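Local coordinates for Alpha/beta hydrolase family protein (Bacillus anthracis, PDB 3OOS) that probably acts as a serine hydrolase of the alpha/beta-hydrolase fold, its substrate not established, at residues N56-C60 with V196-L200; A96-A100 with H260-V264; R147-M152 with L168-W172. All coordinates share one frame; numbering follows the deposited sequence.

Contact 1: residues N56-C60 with V196-L200; sequences NLKGC and VGNRL
Arg199 reaches across from the first turn of helix 197-207 and gives the contact its one direct hydrogen bond, from NH1 to Lys58 O (3.0 Å, 152° at the hydrogen). NH1 approaches a lone pair of that oxygen in the carbonyl plane, though the oxygen sits somewhat out of the guanidinium plane. A bend at chi3 (59°) turns the guanidinium toward the loop. NE is bonded to Leu31 O and NH2 to Thr77 OG1, so three nitrogens fix the buried group. A water donates to both Gly59 O and Asn198 OD1.

Van der Waals contacts complete the fit. Leu57 CD1 sits over one guanidinium face, 3.4 Å from Arg199 NH2, and Cys60 SG rests 3.4 Å from Arg199 CD. Separately, Val196 places CG1 3.5 Å from Gly59 O and packs CG2 on Cys60 SG at 3.8 Å.

Lys58 turns its amine away to a salt bridge with Glu71. Residues 57-60 form a type II beta turn; glycine suits its third position (phi 84°), where a CB would jam against the preceding carbonyl O. Helix 197-207 lies in the long insertion between strands 116-122 and 224-229, so the contact joins the alpha/beta-hydrolase core to its probable cap.

Contact 2: residues A96-A100 with H260-V264; sequences AGHSA and HNPFV. With SO4 (sulfate ion), chain B.
The His98 ring meets two aromatic neighbours, one over a face and one at its edge. Phe263 CE2 stands over the centre of one face, 3.7 Å from His98 CD2, while the His98 edge at NE2 points into the face of His260, 3.7 Å from His260 NE2; His260 O also lies at that edge, near the ring plane. Both pairs are T-shaped, the Phe263 planes at 87°. At the edge of the His260 ring, in its plane, Ser99 OG lies 3.3 Å from His260 CE1. This is the pattern of a nucleophile elbow, Gly97-His98-Ser99-Ala100-Gly101, facing the histidine loop of an alpha/beta hydrolase. With Asp232 OD1 bonded to His260 ND1, the residues are consistent with a Ser99-His260-Asp232 catalytic triad, although Ser99 OG is 3.6 Å from His260 NE2 and bonds to a sulfate instead.

Ser99 occupies the strained turn between strand 93-98 and helix 100-112; its positive phi (62°) marks the sharp elbow. His98 probably acts as a second-shell residue, holding the backbone of His260. With CG anti to the backbone N (chi1 -174°), its ring extends toward the second segment, where NE2 donates a short, bent hydrogen bond of 2.6 Å to His260 O. Because His98 ND1 is bonded to Tyr227 OH, the ring cannot readily turn. Phe263 is itself backed by an edge-to-face pair with Phe42.

The sulfate, probably from the crystallisation liquor, is also bound by Tyr32 OH and His30 NE2. The amide after the nucleophile usually belongs to the oxyanion hole in this family, so the ion probably marks that site. Ser99 OG donates to sulfate O2 (2.7 Å), His260 NE2 bonds weakly to the same oxygen, and Ala100 N donates to sulfate O3 at 3.0 Å.

Contact 3: residues R147-M152 with L168-W172; sequences RIVSIM and LSREW
Helices 145-155 and 162-176 run antiparallel but strongly inclined, the axes of their segments 147-152 and 168-172 passing 10.8 Å apart with 139° between directions, and the backbones come nearest at Ile151 and Leu168. Ile151 is the central apolar residue and serves three neighbours with three different atoms. Its CG1 slides past Leu168 CD2 at 3.9 Å, its CG2 reaches Trp172 CE3, and its CD1 lies 3.7 Å from Glu171 CD, beneath the carboxylate. A beta-branched side chain suits this place because its arms spread toward separate partners.

Trp172 extends its six-membered ring toward the other helix. There Ile148 CD1 (3.7 Å) and the selenomethionine Met152 CG (3.8 Å) both approach its CZ3 atom. Tyr138, from a loop, touches both Met152 and Trp172.

Toward the surface, Arg147 bends at chi2 (51°) and brings its guanidinium side-on to Glu171, which extends to meet it. Arg147 NE donates to Glu171 OE2 at 3.0 Å and Arg147 NH2 donates to Glu171 OE1 at 2.8 Å, both nearly straight. The NH2 bond uses the syn lone pair of OE1, whereas NE meets OE2 from out of the carboxylate plane, as the two flat groups are twisted by 33°. Ile151 CG1 lies over one guanidinium face. The remaining Arg147 NH1 binds a glycerol, probably from the crystallisation liquor.

The chemistry therefore divides the interface: a paired, two-bond salt bridge probably keeps both groups charged toward the surface, while aliphatic, selenomethionine and aromatic side chains pack between the helices.

Contact 2 holds the probable catalytic centre, its own centre about 6 Å from the centre of the chain; the centres of contact 1 and contact 3 lie farther out, at about 13 Å and 19 Å. All three centres are 18 to 20 Å from one another, and none touches another; nearest atoms stay about 6 to 7 Å apart. Tyr32 connects contacts 1 and 2: it touches Arg199, pairs by backbone with Val196, and binds the sulfate in front of Ser99. Ser176 shares a backbone hydrogen bond with His260, and its OG bonds to Trp172 O. Contact 3 belongs to helices inserted in sequence between strands 116-122 and 224-229, as is helix 197-207; this is probably the cap over the active site.

Contact 1: residues N56-C60 with V196-L200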
loop_
_atom_site.group_PDB
_atom_site.type_symbol
_atom_site.label_atom_id
_atom_site.label_comp_id
_atom_site.label_asym_id
_atom_site.label_seq_id
_atom_site.Cartn_x
_atom_site.Cartn_y
_atom_site.Cartn_z
ATOM N N ASN A 56 -6.456 2.534 9.820
ATOM C CA ASN A 56 -7.673 2.013 9.205
ATOM C C ASN A 56 -8.480 3.167 8.610
ATOM O O ASN A 56 -8.939 4.059 9.331
ATOM C CB ASN A 56 -8.512 1.220 10.223
ATOM C CG ASN A 56 -8.130 -0.256 10.288
ATOM O OD1 ASN A 56 -8.367 -0.933 11.298
ATOM N ND2 ASN A 56 -7.551 -0.763 9.212
ATOM N N LEU A 57 -8.632 3.158 7.288
ATOM C CA LEU A 57 -9.340 4.228 6.589
ATOM C C LEU A 57 -10.851 4.118 6.788
ATOM O O LEU A 57 -11.331 3.189 7.441
ATOM C CB LEU A 57 -8.989 4.218 5.099
ATOM C CG LEU A 57 -7.517 4.474 4.759
ATOM C CD1 LEU A 57 -7.292 4.330 3.265
ATOM C CD2 LEU A 57 -7.069 5.845 5.256
ATOM N N LYS A 58 -11.591 5.086 6.248
ATOM C CA LYS A 58 -13.053 5.036 6.246
ATOM C C LYS A 58 -13.496 3.681 5.694
ATOM O O LYS A 58 -12.996 3.234 4.661
ATOM C CB LYS A 58 -13.610 6.181 5.391
ATOM C CG LYS A 58 -15.094 6.512 5.586
ATOM C CD LYS A 58 -15.367 7.306 6.879
ATOM C CE LYS A 58 -14.768 8.710 6.874
ATOM N NZ LYS A 58 -15.481 9.638 5.955
ATOM N N GLY A 59 -14.404 3.021 6.406
ATOM C CA GLY A 59 -14.914 1.713 5.993
ATOM C C GLY A 59 -14.057 0.523 6.402
ATOM O O GLY A 59 -14.356 -0.614 6.028
ATOM N N CYS A 60 -13.004 0.777 7.181
ATOM C CA CYS A 60 -12.049 -0.266 7.581
ATOM C C CYS A 60 -12.026 -0.457 9.086
ATOM O O CYS A 60 -11.958 0.518 9.836
ATOM C CB CYS A 60 -10.636 0.103 7.131
ATOM S SG CYS A 60 -10.473 0.392 5.378
ATOM N N VAL A 196 -10.923 -4.879 1.816
ATOM C CA VAL A 196 -12.218 -4.256 2.091
ATOM C C VAL A 196 -12.961 -4.057 0.768
ATOM O O VAL A 196 -12.580 -3.213 -0.048
ATOM C CB VAL A 196 -12.066 -2.914 2.861
ATOM C CG1 VAL A 196 -13.424 -2.263 3.097
ATOM C CG2 VAL A 196 -11.367 -3.144 4.193
ATOM N N GLY A 197 -14.016 -4.845 0.573
ATOM C CA GLY A 197 -14.777 -4.869 -0.678
ATOM C C GLY A 197 -15.282 -3.519 -1.150
ATOM O O GLY A 197 -15.145 -3.184 -2.327
ATOM N N ASN A 198 -15.859 -2.739 -0.236
ATOM C CA ASN A 198 -16.375 -1.413 -0.577
ATOM C C ASN A 198 -15.302 -0.546 -1.221
ATOM O O ASN A 198 -15.558 0.162 -2.194
ATOM C CB ASN A 198 -16.917 -0.697 0.669
ATOM C CG ASN A 198 -18.308 -1.167 1.072
ATOM O OD1 ASN A 198 -18.669 -1.113 2.252
ATOM N ND2 ASN A 198 -19.096 -1.618 0.100
ATOM N N ARG A 199 -14.095 -0.624 -0.669
ATOM C CA ARG A 199 -12.993 0.228 -1.091
ATOM C C ARG A 199 -12.331 -0.291 -2.372
ATOM O O ARG A 199 -11.944 0.498 -3.239
ATOM C CB ARG A 199 -11.977 0.379 0.044
ATOM C CG ARG A 199 -12.532 1.060 1.304
ATOM C CD ARG A 199 -11.400 1.481 2.245
ATOM N NE ARG A 199 -10.500 2.397 1.550
ATOM C CZ ARG A 199 -10.579 3.724 1.597
ATOM N NH1 ARG A 199 -11.491 4.325 2.356
ATOM N NH2 ARG A 199 -9.729 4.450 0.883
ATOM N N LEU A 200 -12.212 -1.612 -2.488
ATOM C CA LEU A 200 -11.680 -2.234 -3.701
ATOM C C LEU A 200 -12.592 -1.958 -4.893
ATOM O O LEU A 200 -12.117 -1.585 -5.971
ATOM C CB LEU A 200 -11.495 -3.744 -3.514
ATOM C CG LEU A 200 -11.082 -4.536 -4.763
ATOM C CD1 LEU A 200 -9.689 -4.126 -5.256
ATOM C CD2 LEU A 200 -11.141 -6.035 -4.496
HETATM O O HOH W 1 -16.550 -1.080 4.278
#

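Contact 2: residues A96-A100 with H260-V264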
loop_
_atom_site.group_PDB
_atom_site.type_symbol
_atom_site.label_atom_id
_atom_site.label_comp_id
_atom_site.label_asym_id
_atom_site.label_seq_id
_atom_site.Cartn_x
_atom_site.Cartn_y
_atom_site.Cartn_z
ATOM N N ALA A 96 4.259 5.952 3.896
ATOM C CA ALA A 96 4.743 4.760 3.220
ATOM C C ALA A 96 3.575 3.885 2.779
ATOM O O ALA A 96 2.662 3.602 3.559
ATOM C CB ALA A 96 5.688 3.976 4.129
ATOM N N GLY A 97 3.612 3.464 1.521
ATOM C CA GLY A 97 2.574 2.600 0.972
ATOM C C GLY A 97 3.121 1.633 -0.057
ATOM O O GLY A 97 4.096 1.934 -0.757
ATOM N N HIS A 98 2.476 0.473 -0.148
ATOM C CA HIS A 98 2.864 -0.578 -1.083
ATOM C C HIS A 98 1.727 -0.906 -2.043
ATOM O O HIS A 98 0.571 -1.052 -1.627
ATOM C CB HIS A 98 3.287 -1.838 -0.323
ATOM C CG HIS A 98 3.823 -2.917 -1.209
ATOM N ND1 HIS A 98 5.077 -2.853 -1.778
ATOM C CD2 HIS A 98 3.273 -4.077 -1.640
ATOM C CE1 HIS A 98 5.278 -3.929 -2.518
ATOM N NE2 HIS A 98 4.198 -4.687 -2.453
ATOM N N SER A 99 2.077 -1.021 -3.324
ATOM C CA SER A 99 1.146 -1.370 -4.406
ATOM C C SER A 99 0.060 -0.300 -4.528
ATOM O O SER A 99 0.391 0.855 -4.792
ATOM C CB SER A 99 0.603 -2.793 -4.232
ATOM O OG SER A 99 0.037 -3.265 -5.443
ATOM N N ALA A 100 -1.214 -0.642 -4.319
ATOM C CA ALA A 100 -2.261 0.395 -4.320
ATOM C C ALA A 100 -2.000 1.458 -3.247
ATOM O O ALA A 100 -2.322 2.636 -3.438
ATOM C CB ALA A 100 -3.656 -0.214 -4.164
ATOM N N HIS A 260 6.311 -9.618 -5.355
ATOM C CA HIS A 260 5.451 -8.521 -4.910
ATOM C C HIS A 260 5.686 -8.052 -3.472
ATOM O O HIS A 260 5.183 -6.993 -3.084
ATOM C CB HIS A 260 3.979 -8.937 -5.080
ATOM C CG HIS A 260 3.002 -7.815 -4.907
ATOM N ND1 HIS A 260 2.870 -6.793 -5.821
ATOM C CD2 HIS A 260 2.097 -7.565 -3.931
ATOM C CE1 HIS A 260 1.931 -5.957 -5.413
ATOM N NE2 HIS A 260 1.446 -6.403 -4.268
ATOM N N ASN A 261 6.458 -8.810 -2.693
ATOM C CA ASN A 261 6.549 -8.599 -1.244
ATOM C C ASN A 261 7.984 -8.491 -0.702
ATOM O O ASN A 261 8.364 -9.271 0.177
ATOM C CB ASN A 261 5.825 -9.735 -0.505
ATOM C CG ASN A 261 4.328 -9.766 -0.773
ATOM O OD1 ASN A 261 3.532 -9.281 0.036
ATOM N ND2 ASN A 261 3.937 -10.352 -1.900
ATOM N N PRO A 262 8.787 -7.519 -1.197
ATOM C CA PRO A 262 10.201 -7.436 -0.765
ATOM C C PRO A 262 10.433 -7.358 0.749
ATOM O O PRO A 262 11.447 -7.865 1.239
ATOM C CB PRO A 262 10.701 -6.145 -1.423
ATOM C CG PRO A 262 9.771 -5.895 -2.547
ATOM C CD PRO A 262 8.441 -6.427 -2.130
ATOM N N PHE A 263 9.500 -6.734 1.469
ATOM C CA PHE A 263 9.586 -6.567 2.929
ATOM C C PHE A 263 9.607 -7.888 3.710
ATOM O O PHE A 263 10.073 -7.920 4.851
ATOM C CB PHE A 263 8.451 -5.658 3.425
ATOM C CG PHE A 263 7.140 -5.909 2.741
ATOM C CD1 PHE A 263 6.263 -6.878 3.224
ATOM C CD2 PHE A 263 6.794 -5.194 1.595
ATOM C CE1 PHE A 263 5.052 -7.125 2.580
ATOM C CE2 PHE A 263 5.591 -5.432 0.944
ATOM C CZ PHE A 263 4.716 -6.402 1.436
ATOM N N VAL A 264 9.107 -8.967 3.099
ATOM C CA VAL A 264 9.257 -10.315 3.673
ATOM C C VAL A 264 10.083 -11.285 2.814
ATOM O O VAL A 264 10.542 -12.319 3.311
ATOM C CB VAL A 264 7.896 -10.972 4.045
ATOM C CG1 VAL A 264 7.297 -10.299 5.265
ATOM C CG2 VAL A 264 6.920 -10.956 2.868
HETATM S S SO4 B . -2.631 -4.671 -3.736
HETATM O O1 SO4 B . -3.890 -5.009 -4.392
HETATM O O2 SO4 B . -1.527 -5.253 -4.487
HETATM O O3 SO4 B . -2.500 -3.221 -3.665
HETATM O O4 SO4 B . -2.640 -5.219 -2.380
#

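Contact 3: residues R147-M152 with L168-W172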
loop_
_atom_site.group_PDB
_atom_site.type_symbol
_atom_site.label_atom_id
_atom_site.label_comp_id
_atom_site.label_asym_id
_atom_site.label_seq_id
_atom_site.Cartn_x
_atom_site.Cartn_y
_atom_site.Cartn_z
ATOM N N ARG A 147 -7.002 -16.462 -15.634
ATOM C CA ARG A 147 -7.036 -17.103 -14.322
ATOM C C ARG A 147 -7.187 -16.060 -13.220
ATOM O O ARG A 147 -7.955 -16.257 -12.276
ATOM C CB ARG A 147 -5.791 -17.971 -14.088
ATOM C CG ARG A 147 -5.785 -18.738 -12.754
ATOM C CD ARG A 147 -7.068 -19.533 -12.541
ATOM N NE ARG A 147 -7.113 -20.159 -11.221
ATOM C CZ ARG A 147 -8.213 -20.651 -10.655
ATOM N NH1 ARG A 147 -9.383 -20.595 -11.284
ATOM N NH2 ARG A 147 -8.143 -21.200 -9.451
ATOM N N ILE A 148 -6.462 -14.951 -13.359
ATOM C CA ILE A 148 -6.477 -13.881 -12.361
ATOM C C ILE A 148 -7.845 -13.198 -12.272
ATOM O O ILE A 148 -8.315 -12.887 -11.175
ATOM C CB ILE A 148 -5.318 -12.868 -12.596
ATOM C CG1 ILE A 148 -3.965 -13.524 -12.265
ATOM C CG2 ILE A 148 -5.518 -11.578 -11.793
ATOM C CD1 ILE A 148 -3.872 -14.110 -10.868
ATOM N N VAL A 149 -8.491 -12.988 -13.416
ATOM C CA VAL A 149 -9.856 -12.451 -13.430
ATOM C C VAL A 149 -10.786 -13.364 -12.620
ATOM O O VAL A 149 -11.562 -12.886 -11.779
ATOM C CB VAL A 149 -10.392 -12.261 -14.873
ATOM C CG1 VAL A 149 -11.902 -12.011 -14.873
ATOM C CG2 VAL A 149 -9.669 -11.108 -15.559
ATOM N N SER A 150 -10.682 -14.671 -12.867
ATOM C CA SER A 150 -11.503 -15.659 -12.175
ATOM C C SER A 150 -11.241 -15.672 -10.669
ATOM O O SER A 150 -12.179 -15.712 -9.872
ATOM C CB SER A 150 -11.282 -17.053 -12.764
ATOM O OG SER A 150 -12.119 -18.000 -12.130
ATOM N N ILE A 151 -9.965 -15.630 -10.286
ATOM C CA ILE A 151 -9.584 -15.606 -8.870
ATOM C C ILE A 151 -10.115 -14.346 -8.178
ATOM O O ILE A 151 -10.710 -14.429 -7.102
ATOM C CB ILE A 151 -8.046 -15.723 -8.667
ATOM C CG1 ILE A 151 -7.546 -17.094 -9.136
ATOM C CG2 ILE A 151 -7.682 -15.518 -7.200
ATOM C CD1 ILE A 151 -6.017 -17.229 -9.172
HETATM N N MSE A 152 -9.908 -13.191 -8.806
HETATM C CA MSE A 152 -10.329 -11.916 -8.221
HETATM C C MSE A 152 -11.837 -11.854 -8.035
HETATM O O MSE A 152 -12.322 -11.400 -6.995
HETATM C CB MSE A 152 -9.873 -10.739 -9.075
HETATM C CG MSE A 152 -8.385 -10.475 -9.022
HETATM SE SE MSE A 152 -7.933 -8.817 -9.920
HETATM C CE MSE A 152 -8.663 -9.175 -11.691
ATOM N N LEU A 168 -7.753 -20.337 -3.241
ATOM C CA LEU A 168 -7.511 -19.161 -4.081
ATOM C C LEU A 168 -6.463 -18.222 -3.490
ATOM O O LEU A 168 -5.624 -17.676 -4.218
ATOM C CB LEU A 168 -8.817 -18.394 -4.316
ATOM C CG LEU A 168 -9.913 -19.119 -5.099
ATOM C CD1 LEU A 168 -11.219 -18.373 -4.956
ATOM C CD2 LEU A 168 -9.536 -19.279 -6.568
ATOM N N SER A 169 -6.522 -18.034 -2.173
ATOM C CA SER A 169 -5.576 -17.176 -1.466
ATOM C C SER A 169 -4.163 -17.742 -1.547
ATOM O O SER A 169 -3.199 -16.989 -1.706
ATOM C CB SER A 169 -5.999 -17.004 -0.009
ATOM O OG SER A 169 -7.290 -16.423 0.055
ATOM N N ARG A 170 -4.061 -19.069 -1.447
ATOM C CA ARG A 170 -2.789 -19.777 -1.571
ATOM C C ARG A 170 -2.216 -19.596 -2.976
ATOM O O ARG A 170 -1.042 -19.264 -3.144
ATOM C CB ARG A 170 -2.990 -21.265 -1.267
ATOM C CG ARG A 170 -1.720 -22.097 -1.297
ATOM C CD ARG A 170 -0.854 -21.805 -0.092
ATOM N NE ARG A 170 0.290 -22.707 -0.007
ATOM C CZ ARG A 170 1.065 -22.824 1.066
ATOM N NH1 ARG A 170 0.813 -22.102 2.149
ATOM N NH2 ARG A 170 2.086 -23.667 1.061
ATOM N N GLU A 171 -3.061 -19.826 -3.980
ATOM C CA GLU A 171 -2.665 -19.680 -5.378
ATOM C C GLU A 171 -2.156 -18.261 -5.651
ATOM O O GLU A 171 -1.120 -18.078 -6.298
ATOM C CB GLU A 171 -3.846 -20.019 -6.297
ATOM C CG GLU A 171 -3.496 -20.140 -7.774
ATOM C CD GLU A 171 -4.661 -20.639 -8.618
ATOM O OE1 GLU A 171 -5.747 -20.901 -8.058
ATOM O OE2 GLU A 171 -4.490 -20.772 -9.846
ATOM N N TRP A 172 -2.882 -17.266 -5.138
ATOM C CA TRP A 172 -2.486 -15.868 -5.287
ATOM C C TRP A 172 -1.125 -15.601 -4.646
ATOM O O TRP A 172 -0.259 -14.976 -5.265
ATOM C CB TRP A 172 -3.543 -14.931 -4.691
ATOM C CG TRP A 172 -3.277 -13.496 -5.017
ATOM C CD1 TRP A 172 -2.439 -12.648 -4.352
ATOM C CD2 TRP A 172 -3.828 -12.745 -6.106
ATOM N NE1 TRP A 172 -2.439 -11.416 -4.952
ATOM C CE2 TRP A 172 -3.283 -11.446 -6.032
ATOM C CE3 TRP A 172 -4.732 -13.042 -7.135
ATOM C CZ2 TRP A 172 -3.615 -10.437 -6.946
ATOM C CZ3 TRP A 172 -5.060 -12.036 -8.050
ATOM C CH2 TRP A 172 -4.500 -10.754 -7.947
#